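Local structure of carbonic anhydrase (4O1K) at residues E31-A34 / F39-K42. The protein catalyses the reversible hydration of carbon dioxide to bicarbonate, as a tetrameric, zinc-dependent carbonic anhydrase of the beta class. Residues are numbered along the deposited sequence; the frame is centred on the assembly and turned at random.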
loop_
_atom_site.group_PDB
_atom_site.type_symbol
_atom_site.label_atom_id
_atom_site.label_comp_id
_atom_site.label_asym_id
_atom_site.label_seq_id
_atom_site.Cartn_x
_atom_site.Cartn_y
_atom_site.Cartn_z
ATOM N N GLU A 31 -1.414 -41.516 -2.473
ATOM C CA GLU A 31 -0.351 -41.996 -1.600
ATOM C C GLU A 31 -0.512 -41.459 -0.176
ATOM O O GLU A 31 -0.147 -42.130 0.790
ATOM C CB GLU A 31 1.028 -41.619 -2.165
ATOM C CG GLU A 31 1.296 -40.110 -2.207
ATOM C CD GLU A 31 2.704 -39.748 -2.673
ATOM O OE1 GLU A 31 3.385 -40.615 -3.268
ATOM O OE2 GLU A 31 3.123 -38.587 -2.446
ATOM N N GLN A 32 -1.062 -40.253 -0.045
ATOM C CA GLN A 32 -1.261 -39.660 1.271
ATOM C C GLN A 32 -2.350 -40.418 2.041
ATOM O O GLN A 32 -2.280 -40.543 3.267
ATOM C CB GLN A 32 -1.594 -38.170 1.148
ATOM C CG GLN A 32 -0.874 -37.292 2.156
ATOM C CD GLN A 32 0.633 -37.303 2.003
ATOM O OE1 GLN A 32 1.160 -37.610 0.935
ATOM N NE2 GLN A 32 1.336 -36.961 3.074
ATOM N N VAL A 33 -3.351 -40.917 1.309
ATOM C CA VAL A 33 -4.363 -41.824 1.863
ATOM C C VAL A 33 -3.720 -43.179 2.145
ATOM O O VAL A 33 -3.990 -43.809 3.168
ATOM C CB VAL A 33 -5.570 -41.996 0.913
ATOM C CG1 VAL A 33 -6.423 -43.191 1.323
ATOM C CG2 VAL A 33 -6.411 -40.724 0.886
ATOM N N ALA A 34 -2.855 -43.611 1.235
ATOM C CA ALA A 34 -2.056 -44.807 1.452
ATOM C C ALA A 34 -1.193 -44.664 2.708
ATOM O O ALA A 34 -1.134 -45.580 3.525
ATOM C CB ALA A 34 -1.195 -45.097 0.239
ATOM N N PHE A 39 -5.966 -38.859 6.660
ATOM C CA PHE A 39 -5.163 -37.692 6.305
ATOM C C PHE A 39 -6.049 -36.506 5.943
ATOM O O PHE A 39 -5.829 -35.388 6.419
ATOM C CB PHE A 39 -4.199 -38.010 5.153
ATOM C CG PHE A 39 -3.307 -36.855 4.785
ATOM C CD1 PHE A 39 -2.102 -36.655 5.439
ATOM C CD2 PHE A 39 -3.684 -35.960 3.795
ATOM C CE1 PHE A 39 -1.284 -35.582 5.115
ATOM C CE2 PHE A 39 -2.877 -34.883 3.466
ATOM C CZ PHE A 39 -1.673 -34.691 4.127
ATOM N N PHE A 40 -7.059 -36.756 5.113
ATOM C CA PHE A 40 -7.943 -35.688 4.656
ATOM C C PHE A 40 -9.105 -35.474 5.616
ATOM O O PHE A 40 -9.825 -34.480 5.527
ATOM C CB PHE A 40 -8.415 -35.950 3.216
ATOM C CG PHE A 40 -7.343 -35.711 2.201
ATOM C CD1 PHE A 40 -6.645 -34.507 2.207
ATOM C CD2 PHE A 40 -6.982 -36.698 1.290
ATOM C CE1 PHE A 40 -5.620 -34.269 1.303
ATOM C CE2 PHE A 40 -5.959 -36.470 0.373
ATOM C CZ PHE A 40 -5.273 -35.251 0.386
ATOM N N LYS A 41 -9.268 -36.407 6.547
ATOM C CA LYS A 41 -10.219 -36.239 7.635
ATOM C C LYS A 41 -9.605 -35.317 8.699
ATOM O O LYS A 41 -10.263 -34.398 9.199
ATOM C CB LYS A 41 -10.573 -37.602 8.223
ATOM C CG LYS A 41 -11.951 -37.693 8.838
ATOM C CD LYS A 41 -12.417 -39.148 8.885
ATOM C CE LYS A 41 -12.335 -39.806 7.508
ATOM N NZ LYS A 41 -12.550 -41.284 7.570
ATOM N N LYS A 42 -8.332 -35.552 9.020
ATOM C CA LYS A 42 -7.580 -34.668 9.913
ATOM C C LYS A 42 -7.552 -33.237 9.365
ATOM O O LYS A 42 -7.894 -32.278 10.065
ATOM C CB LYS A 42 -6.151 -35.191 10.085
ATOM C CG LYS A 42 -6.043 -36.430 10.971
ATOM C CD LYS A 42 -4.738 -37.181 10.746
ATOM C CE LYS A 42 -4.695 -38.427 11.615
ATOM N NZ LYS A 42 -3.808 -39.485 11.071
#
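Gln-32 lies over one face of the Phe-39 ring, where helix 16-35 and helix 39-44 meet across a short connection in the N-terminal arm of this beta-carbonic anhydrase. The long helix 16-35 ends here, and the short helix 39-44 sets off after a brief turn. The backbones come nearest at Val-33 and Phe-39, whose CA atoms are 6.1 Å apart.

The main contact is a CH-pi interaction. CG of Gln-32 sits over the middle of the Phe-39 ring, modelled implausibly tight, so its exact spacing is doubtful. With CG anti to the backbone N (chi1 -178°) on a CB that points toward the first helix, Phe-39 presents a ring face to Gln-32. The Gln-32 chain bends at chi2 (63°), which carries the amide out past the ring centre. There NE2 lies 3.6 Å from CE1 of Phe-39. The amide does not stack on the ring: the two planes are 70° apart. On the backbone side, the carbonyl O of Gln-32 stands 3.7 Å from CB of Phe-39.

The two phenylalanines also meet each other. CD2 of Phe-39 rests 3.5 Å above the plane of the Phe-40 ring, toward its rim, while CE1 of Phe-40 lies at the edge of the Phe-39 ring, in its plane.

No hydrogen bond joins the two segments; the contact between them is packing. A second subunit adds to it: its Ile-61 packs on Phe-39 and its Gly-201 on Phe-40. The centre of the contact lies about 28 Å from the centre of its own chain, where the arm packs against this neighbouring subunit. Lys-42 makes a salt bridge to Asp-36 in the connecting turn.

Val-33 gives a smaller apolar contact, crossing Phe-40 at about a right angle, with its CG2 4.1 Å from CD2 of Phe-40.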